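PDB 7BR2: lipolytic enzyme, G-D-S-L family from Bacteroides thetaiotaomicron, which metabolizes the drug diltiazem in the gut, probably by ester hydrolysis as a serine esterase of the SGNH (GDSL) hydrolase family. Local coordinates for residues A[139-149]-A[196-206]; A[44-53]-A[428-439]. One frame throughout, in Å; residues are numbered along the deposited sequence.

Contact 1 of 2, residues A[139-149]-A[196-206]; sequences PYDETAQIKDN and PSFTLCGNDRI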
# COMPACT_ATOMS: atom_id res chain seq x y z
N PRO A 139 -11.23 6.02 -6.83
CA PRO A 139 -12.46 6.67 -7.27
C PRO A 139 -13.58 6.67 -6.23
O PRO A 139 -13.57 5.91 -5.26
CB PRO A 139 -12.87 5.82 -8.48
CG PRO A 139 -12.46 4.42 -8.07
CD PRO A 139 -11.20 4.59 -7.22
N TYR A 140 -14.55 7.55 -6.45
CA TYR A 140 -15.84 7.45 -5.80
C TYR A 140 -16.70 6.45 -6.58
O TYR A 140 -16.97 6.67 -7.77
CB TYR A 140 -16.53 8.81 -5.72
CG TYR A 140 -17.90 8.76 -5.07
CD1 TYR A 140 -18.04 8.71 -3.69
CD2 TYR A 140 -19.05 8.74 -5.85
CE1 TYR A 140 -19.29 8.65 -3.10
CE2 TYR A 140 -20.32 8.69 -5.26
CZ TYR A 140 -20.43 8.64 -3.89
OH TYR A 140 -21.68 8.59 -3.31
N ASP A 141 -17.10 5.36 -5.94
CA ASP A 141 -17.80 4.28 -6.64
C ASP A 141 -19.27 4.63 -6.79
O ASP A 141 -20.07 4.43 -5.87
CB ASP A 141 -17.64 2.97 -5.90
CG ASP A 141 -18.13 1.79 -6.70
OD1 ASP A 141 -18.72 2.01 -7.79
OD2 ASP A 141 -17.97 0.65 -6.23
N GLU A 142 -19.66 5.07 -7.99
CA GLU A 142 -21.03 5.48 -8.28
C GLU A 142 -21.95 4.33 -8.67
O GLU A 142 -23.17 4.48 -8.58
CB GLU A 142 -21.01 6.48 -9.44
CG GLU A 142 -20.29 7.78 -9.15
CD GLU A 142 -20.17 8.67 -10.39
OE1 GLU A 142 -20.59 8.23 -11.48
OE2 GLU A 142 -19.75 9.83 -10.25
N THR A 143 -21.40 3.17 -9.03
CA THR A 143 -22.18 2.09 -9.63
C THR A 143 -22.50 0.95 -8.66
O THR A 143 -23.44 0.19 -8.92
CB THR A 143 -21.44 1.55 -10.87
OG1 THR A 143 -20.19 0.96 -10.49
CG2 THR A 143 -21.16 2.68 -11.84
N ALA A 144 -21.77 0.83 -7.56
CA ALA A 144 -22.02 -0.24 -6.60
C ALA A 144 -23.40 -0.09 -5.97
O ALA A 144 -23.90 1.03 -5.80
CB ALA A 144 -20.93 -0.23 -5.53
N GLN A 145 -24.06 -1.22 -5.69
CA GLN A 145 -25.35 -1.18 -5.00
C GLN A 145 -25.17 -1.46 -3.51
O GLN A 145 -25.17 -2.61 -3.05
CB GLN A 145 -26.34 -2.12 -5.65
CG GLN A 145 -26.63 -1.63 -7.06
CD GLN A 145 -27.91 -2.19 -7.64
OE1 GLN A 145 -28.58 -3.01 -7.01
NE2 GLN A 145 -28.21 -1.79 -8.87
N ILE A 146 -25.02 -0.38 -2.74
CA ILE A 146 -24.86 -0.44 -1.29
C ILE A 146 -26.16 -0.04 -0.62
O ILE A 146 -26.82 0.94 -1.03
CB ILE A 146 -23.70 0.45 -0.78
CG1 ILE A 146 -22.31 -0.10 -1.11
CG2 ILE A 146 -23.74 0.54 0.73
CD1 ILE A 146 -22.02 -0.39 -2.49
N LYS A 147 -26.56 -0.82 0.38
CA LYS A 147 -27.82 -0.59 1.08
C LYS A 147 -27.76 0.68 1.90
O LYS A 147 -26.83 0.89 2.70
CB LYS A 147 -28.09 -1.77 2.02
CG LYS A 147 -29.38 -1.64 2.82
CD LYS A 147 -29.49 -2.76 3.86
CE LYS A 147 -30.77 -2.64 4.67
NZ LYS A 147 -30.69 -1.38 5.46
N ASP A 148 -28.78 1.53 1.72
CA ASP A 148 -28.97 2.74 2.51
C ASP A 148 -27.86 3.77 2.28
O ASP A 148 -27.74 4.71 3.07
CB ASP A 148 -29.11 2.41 4.00
CG ASP A 148 -30.40 1.62 4.30
OD1 ASP A 148 -31.18 1.40 3.37
OD2 ASP A 148 -30.63 1.23 5.48
N ASN A 149 -27.04 3.63 1.24
CA ASN A 149 -26.00 4.60 0.92
C ASN A 149 -26.31 5.21 -0.44
O ASN A 149 -26.26 4.51 -1.46
CB ASN A 149 -24.60 3.97 0.94
CG ASN A 149 -23.49 5.02 0.84
OD1 ASN A 149 -23.21 5.51 -0.25
ND2 ASN A 149 -22.86 5.36 1.97
N PRO A 196 -23.76 -7.12 -7.39
CA PRO A 196 -23.92 -5.66 -7.57
C PRO A 196 -23.47 -4.84 -6.37
O PRO A 196 -23.27 -3.63 -6.51
CB PRO A 196 -25.43 -5.51 -7.81
CG PRO A 196 -25.91 -6.87 -8.19
CD PRO A 196 -25.05 -7.82 -7.42
N SER A 197 -23.35 -5.45 -5.19
CA SER A 197 -22.91 -4.79 -3.97
C SER A 197 -21.40 -4.80 -3.78
O SER A 197 -20.92 -4.23 -2.79
CB SER A 197 -23.57 -5.44 -2.76
OG SER A 197 -22.89 -6.64 -2.44
N PHE A 198 -20.63 -5.46 -4.66
CA PHE A 198 -19.18 -5.47 -4.51
C PHE A 198 -18.59 -4.09 -4.76
O PHE A 198 -19.06 -3.34 -5.63
CB PHE A 198 -18.55 -6.48 -5.47
CG PHE A 198 -18.59 -7.91 -4.97
CD1 PHE A 198 -19.21 -8.23 -3.76
CD2 PHE A 198 -18.00 -8.94 -5.71
CE1 PHE A 198 -19.24 -9.55 -3.31
CE2 PHE A 198 -18.03 -10.26 -5.26
CZ PHE A 198 -18.65 -10.56 -4.06
N THR A 199 -17.55 -3.75 -4.01
CA THR A 199 -16.85 -2.50 -4.26
C THR A 199 -15.44 -2.58 -3.69
O THR A 199 -15.20 -3.22 -2.67
CB THR A 199 -17.61 -1.31 -3.64
OG1 THR A 199 -16.86 -0.11 -3.82
CG2 THR A 199 -17.86 -1.54 -2.17
N LEU A 200 -14.51 -1.94 -4.39
CA LEU A 200 -13.18 -1.70 -3.84
C LEU A 200 -13.15 -0.52 -2.87
O LEU A 200 -12.13 -0.32 -2.21
CB LEU A 200 -12.17 -1.42 -4.96
CG LEU A 200 -11.73 -2.58 -5.84
CD1 LEU A 200 -10.69 -2.06 -6.83
CD2 LEU A 200 -11.21 -3.76 -5.03
N CYS A 201 -14.22 0.28 -2.83
CA CYS A 201 -14.22 1.55 -2.13
C CYS A 201 -15.03 1.53 -0.82
O CYS A 201 -15.64 2.53 -0.44
CB CYS A 201 -14.71 2.66 -3.06
SG CYS A 201 -13.81 2.67 -4.66
N GLY A 202 -15.02 0.40 -0.11
CA GLY A 202 -15.49 0.40 1.26
C GLY A 202 -17.00 0.54 1.39
O GLY A 202 -17.75 0.54 0.41
N ASN A 203 -17.44 0.71 2.65
CA ASN A 203 -18.87 0.77 2.96
C ASN A 203 -19.53 2.06 2.49
O ASN A 203 -20.76 2.09 2.39
CB ASN A 203 -19.09 0.61 4.47
CG ASN A 203 -18.06 -0.32 5.13
OD1 ASN A 203 -17.74 -1.39 4.61
ND2 ASN A 203 -17.57 0.09 6.30
N ASP A 204 -18.77 3.11 2.19
CA ASP A 204 -19.34 4.42 1.92
C ASP A 204 -19.02 4.93 0.53
O ASP A 204 -19.23 6.12 0.25
CB ASP A 204 -18.88 5.45 2.96
CG ASP A 204 -17.37 5.69 2.93
OD1 ASP A 204 -16.66 5.07 2.10
OD2 ASP A 204 -16.89 6.51 3.74
N ARG A 205 -18.48 4.08 -0.34
CA ARG A 205 -18.12 4.40 -1.72
C ARG A 205 -16.89 5.30 -1.81
O ARG A 205 -16.46 5.65 -2.93
CB ARG A 205 -19.27 5.07 -2.48
CG ARG A 205 -20.62 4.41 -2.24
CD ARG A 205 -21.73 5.16 -2.95
NE ARG A 205 -22.16 4.40 -4.10
CZ ARG A 205 -23.22 3.61 -4.13
NH1 ARG A 205 -23.49 2.98 -5.26
NH2 ARG A 205 -24.03 3.49 -3.08
N ILE A 206 -16.30 5.70 -0.67
CA ILE A 206 -15.25 6.70 -0.61
C ILE A 206 -13.95 6.11 -0.07
O ILE A 206 -12.89 6.25 -0.68
CB ILE A 206 -15.68 7.91 0.25
CG1 ILE A 206 -16.94 8.55 -0.35
CG2 ILE A 206 -14.52 8.88 0.45
CD1 ILE A 206 -17.64 9.50 0.59
O HOH W 1 -11.57 5.86 -3.31
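The backbone of Asp141 is held by Arg205 twice, by the arginine's carbonyl and by its side-chain NE. Asp141 N donates to Arg205 O (3.1 Å), and Arg205 NE returns a bond to Asp141 O at 2.7 Å, approaching nearly along the C=O axis. The arginine chain bends at chi3 (107°) toward the 139-149 loop, though the exact setting of its outer end is doubtful; Ile146 CD1 lies over one guanidinium face, and Asn149 OD1 is 3.1 Å from Arg205 CD. Tyr140 crosses this side chain, its OH 3.4 Å from Arg205 CD and hydrogen-bonded to Phe152 N, and meets Ile206 CG1 with its ring edge.

The carboxylate of Asp141 works in a second direction. OD2 takes the hydroxyl of Thr199 OG1 (2.8 Å) on its anti lone pair, while OD1 accepts from Thr143 N, an Asx turn, and from Ala144 N, which extends it to an Asx motif. Thr199 OG1 in turn accepts from Cys201 N, an ST turn. Farther along, Gln145 N donates to Pro196 O at 2.7 Å.

Asp204, bonded to His207, probably belongs to a Ser-His-Asp triad with Ser28, so this contact borders the likely active site. Helix 181-194 packs against Pro139, Asp141 and Ala144, and helix 155-173 against Tyr140.

Contact 2 of 2, residues A[44-53]-A[428-439]; sequences MTRFPNMPIR and DVLISKIYEINK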
# COMPACT_ATOMS: atom_id res chain seq x y z
N MET A 44 10.02 -4.49 1.51
CA MET A 44 10.72 -5.11 2.63
C MET A 44 10.94 -6.59 2.38
O MET A 44 11.94 -7.15 2.83
CB MET A 44 9.94 -4.95 3.94
CG MET A 44 9.67 -3.53 4.46
SD MET A 44 8.31 -3.54 5.66
CE MET A 44 8.55 -1.95 6.48
N THR A 45 10.01 -7.24 1.69
CA THR A 45 10.15 -8.68 1.49
C THR A 45 10.80 -9.05 0.16
O THR A 45 11.51 -10.06 0.09
CB THR A 45 8.79 -9.36 1.63
OG1 THR A 45 7.86 -8.72 0.75
CG2 THR A 45 8.31 -9.21 3.05
N ARG A 46 10.53 -8.30 -0.91
CA ARG A 46 11.11 -8.56 -2.23
C ARG A 46 12.54 -8.03 -2.37
O ARG A 46 13.35 -8.61 -3.11
CB ARG A 46 10.21 -7.98 -3.31
CG ARG A 46 10.48 -8.52 -4.72
CD ARG A 46 10.19 -10.01 -4.83
NE ARG A 46 8.95 -10.31 -4.13
CZ ARG A 46 7.76 -10.36 -4.72
NH1 ARG A 46 7.66 -10.09 -6.01
NH2 ARG A 46 6.67 -10.62 -4.01
N PHE A 47 12.88 -6.89 -1.75
CA PHE A 47 14.23 -6.32 -1.84
C PHE A 47 14.78 -6.15 -0.43
O PHE A 47 15.04 -5.03 0.02
CB PHE A 47 14.21 -5.00 -2.60
CG PHE A 47 13.55 -5.10 -3.94
CD1 PHE A 47 14.13 -5.85 -4.96
CD2 PHE A 47 12.33 -4.50 -4.16
CE1 PHE A 47 13.51 -5.96 -6.19
CE2 PHE A 47 11.71 -4.61 -5.39
CZ PHE A 47 12.29 -5.34 -6.40
N PRO A 48 15.02 -7.26 0.29
CA PRO A 48 15.36 -7.17 1.72
C PRO A 48 16.68 -6.47 2.01
O PRO A 48 16.87 -5.99 3.14
CB PRO A 48 15.41 -8.63 2.16
CG PRO A 48 15.79 -9.39 0.89
CD PRO A 48 15.06 -8.66 -0.21
N ASN A 49 17.58 -6.39 1.04
CA ASN A 49 18.86 -5.73 1.24
C ASN A 49 18.86 -4.32 0.69
O ASN A 49 19.93 -3.70 0.59
CB ASN A 49 19.99 -6.53 0.58
CG ASN A 49 20.04 -7.97 1.05
OD1 ASN A 49 20.30 -8.25 2.22
ND2 ASN A 49 19.83 -8.91 0.13
N MET A 50 17.69 -3.78 0.35
CA MET A 50 17.58 -2.43 -0.22
C MET A 50 16.67 -1.59 0.67
O MET A 50 15.50 -1.36 0.33
CB MET A 50 17.06 -2.50 -1.65
CG MET A 50 17.25 -1.23 -2.43
SD MET A 50 16.34 -1.20 -3.97
CE MET A 50 14.66 -1.31 -3.38
N PRO A 51 17.16 -1.14 1.83
CA PRO A 51 16.27 -0.43 2.76
C PRO A 51 15.80 0.89 2.19
O PRO A 51 16.57 1.65 1.59
CB PRO A 51 17.13 -0.22 4.01
CG PRO A 51 18.52 -0.29 3.52
CD PRO A 51 18.52 -1.28 2.37
N ILE A 52 14.51 1.16 2.38
CA ILE A 52 13.89 2.42 2.03
C ILE A 52 13.04 2.86 3.22
O ILE A 52 12.88 2.12 4.20
CB ILE A 52 13.01 2.30 0.77
CG1 ILE A 52 11.80 1.41 1.05
CG2 ILE A 52 13.83 1.71 -0.38
CD1 ILE A 52 10.69 1.56 0.07
N ARG A 53 12.42 4.03 3.09
CA ARG A 53 11.51 4.56 4.10
C ARG A 53 10.31 5.15 3.39
O ARG A 53 10.46 5.96 2.47
CB ARG A 53 12.17 5.62 4.99
CG ARG A 53 12.86 5.02 6.18
CD ARG A 53 13.73 6.03 6.92
NE ARG A 53 14.51 5.34 7.94
CZ ARG A 53 14.05 5.03 9.14
NH1 ARG A 53 12.80 5.36 9.49
NH2 ARG A 53 14.82 4.38 10.00
N ASP A 428 11.41 3.10 14.70
CA ASP A 428 12.72 2.67 14.23
C ASP A 428 13.11 1.30 14.78
O ASP A 428 13.79 0.53 14.10
CB ASP A 428 13.79 3.70 14.60
CG ASP A 428 13.76 4.92 13.69
OD1 ASP A 428 13.32 4.80 12.52
OD2 ASP A 428 14.15 6.01 14.16
N VAL A 429 12.69 0.99 16.01
CA VAL A 429 12.91 -0.36 16.53
C VAL A 429 12.27 -1.38 15.60
O VAL A 429 12.88 -2.39 15.23
CB VAL A 429 12.33 -0.49 17.95
CG1 VAL A 429 12.07 -1.97 18.26
CG2 VAL A 429 13.28 0.11 18.96
N LEU A 430 11.02 -1.12 15.22
CA LEU A 430 10.30 -2.05 14.36
C LEU A 430 10.93 -2.15 12.98
O LEU A 430 11.08 -3.25 12.43
CB LEU A 430 8.84 -1.63 14.25
CG LEU A 430 8.08 -1.67 15.57
CD1 LEU A 430 6.74 -0.96 15.43
CD2 LEU A 430 7.89 -3.12 16.02
N ILE A 431 11.29 -1.00 12.40
CA ILE A 431 11.89 -0.98 11.06
C ILE A 431 13.23 -1.71 11.06
O ILE A 431 13.56 -2.44 10.11
CB ILE A 431 12.00 0.47 10.57
CG1 ILE A 431 10.59 1.09 10.48
CG2 ILE A 431 12.69 0.54 9.20
CD1 ILE A 431 10.56 2.62 10.38
N SER A 432 14.05 -1.49 12.10
CA SER A 432 15.32 -2.20 12.20
C SER A 432 15.09 -3.69 12.34
O SER A 432 15.82 -4.49 11.73
CB SER A 432 16.15 -1.68 13.37
OG SER A 432 16.51 -0.33 13.15
N LYS A 433 14.12 -4.11 13.15
CA LYS A 433 13.87 -5.54 13.26
C LYS A 433 13.50 -6.12 11.90
O LYS A 433 14.03 -7.16 11.49
CB LYS A 433 12.77 -5.80 14.29
CG LYS A 433 12.76 -7.24 14.81
CD LYS A 433 14.14 -7.61 15.31
CE LYS A 433 14.06 -8.38 16.60
NZ LYS A 433 15.40 -8.60 17.22
N ILE A 434 12.62 -5.43 11.17
CA ILE A 434 12.21 -5.90 9.85
C ILE A 434 13.42 -6.09 8.95
O ILE A 434 13.58 -7.13 8.31
CB ILE A 434 11.17 -4.95 9.22
CG1 ILE A 434 9.80 -5.18 9.84
CG2 ILE A 434 11.11 -5.14 7.71
CD1 ILE A 434 8.79 -4.09 9.48
N TYR A 435 14.29 -5.07 8.86
CA TYR A 435 15.45 -5.20 7.97
C TYR A 435 16.57 -6.04 8.56
O TYR A 435 17.59 -6.26 7.89
CB TYR A 435 15.96 -3.82 7.58
CG TYR A 435 15.11 -3.20 6.49
CD1 TYR A 435 15.28 -3.56 5.17
CD2 TYR A 435 14.10 -2.28 6.80
CE1 TYR A 435 14.51 -3.01 4.17
CE2 TYR A 435 13.32 -1.72 5.80
CZ TYR A 435 13.53 -2.10 4.48
OH TYR A 435 12.78 -1.56 3.46
N GLU A 436 16.40 -6.54 9.78
CA GLU A 436 17.31 -7.53 10.32
C GLU A 436 16.84 -8.97 10.04
O GLU A 436 17.67 -9.84 9.78
CB GLU A 436 17.48 -7.28 11.82
CG GLU A 436 18.03 -8.41 12.67
CD GLU A 436 17.89 -8.12 14.18
OE1 GLU A 436 17.89 -6.93 14.55
OE2 GLU A 436 17.73 -9.08 14.97
N ILE A 437 15.53 -9.22 10.02
CA ILE A 437 15.04 -10.59 9.89
C ILE A 437 14.50 -10.90 8.50
O ILE A 437 13.92 -11.96 8.30
CB ILE A 437 13.98 -10.90 10.95
CG1 ILE A 437 12.70 -10.09 10.67
CG2 ILE A 437 14.54 -10.66 12.33
CD1 ILE A 437 11.56 -10.39 11.61
N ASN A 438 14.65 -9.99 7.52
CA ASN A 438 14.00 -10.22 6.24
C ASN A 438 14.90 -10.95 5.23
O ASN A 438 14.52 -11.07 4.06
CB ASN A 438 13.50 -8.89 5.64
CG ASN A 438 14.60 -7.90 5.40
OD1 ASN A 438 15.73 -8.11 5.82
ND2 ASN A 438 14.26 -6.78 4.75
N LYS A 439 16.07 -11.41 5.65
CA LYS A 439 17.00 -12.10 4.74
C LYS A 439 16.63 -13.57 4.63
O LYS A 439 16.66 -14.29 5.64
CB LYS A 439 18.44 -11.96 5.24
CG LYS A 439 18.77 -10.62 5.89
CD LYS A 439 18.64 -9.50 4.89
CE LYS A 439 18.96 -8.18 5.54
NZ LYS A 439 18.35 -7.00 4.86
O HOH W 2 13.16 -2.58 0.88
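The Tyr435 ring carries Pro51 on one face, a CH-pi contact with Pro51 CB 4.0 Å from the ring centroid and 17° off the normal. At the ring edge lie Pro48 O, 3.5 Å from Tyr435 CD1, and a water that lies 2.8 Å from Tyr435 OH and within bonding distance of Met50 O. That hydroxyl receives a weak but straight bond from Ile52 N (168°) and is bonded to Trp40 NE1 of helix 35-46 as well, so the phenol is fixed at its end as well as on its face.

A second set of flat groups is the guanidinium of Arg53 and the carboxylate of Asp428, almost perpendicular (89°). Arg53 NH1 and NH2 both reach the single oxygen Asp428 OD1, NH2 at 3.0 Å from above the carboxylate plane and NH1 nearly in line with the C-O bond. The arginine chain runs extended from CG to NE, which carries this salt bridge across to helix 417-437 and sets NH1 beside Ile431 CD1.

Here the loop between helix 35-46 and strand 53-58, an outermost strand of the parallel sheet in the SGNH hydrolase domain, is laid against the last turns of helix 417-437. The type I turn Phe47-Met50 starts that loop.

Where helix 35-46 ends, Asn438 ND2 donates to Met44 O (3.0 Å), in the carbonyl plane and on a lone pair, and weakly to Pro48 O. The extended chain of Met44 passes obliquely over Ile434, SD and CE against CG2 and CD1, with Met44 CE 3.7 Å from Ile434 CD1. Lys439 NZ bonds to Asn438 OD1, and Asn356 and Leu355 of helix 344-377 pack behind Met44 and Ile434.

In the fold
From the N terminus the chain runs through strand 21-26 and helix 35-46 to 44-53, the first half of contact 2, whose partner 428-439 comes only after 374 intervening residues. The much smaller loop of contact 1 is nested inside: 139-149 follows strand 131-136, and the chain passes through helix 155-173, strand 176-179 and helix 181-194 before closing at 196-206. Contact 1 thus joins two loops within the SGNH hydrolase domain, whereas contact 2 ties that domain's edge strand region to a helix near the C terminus. The two lie on opposite sides of the chain's centre, their own centres 36 Å apart, and do not touch.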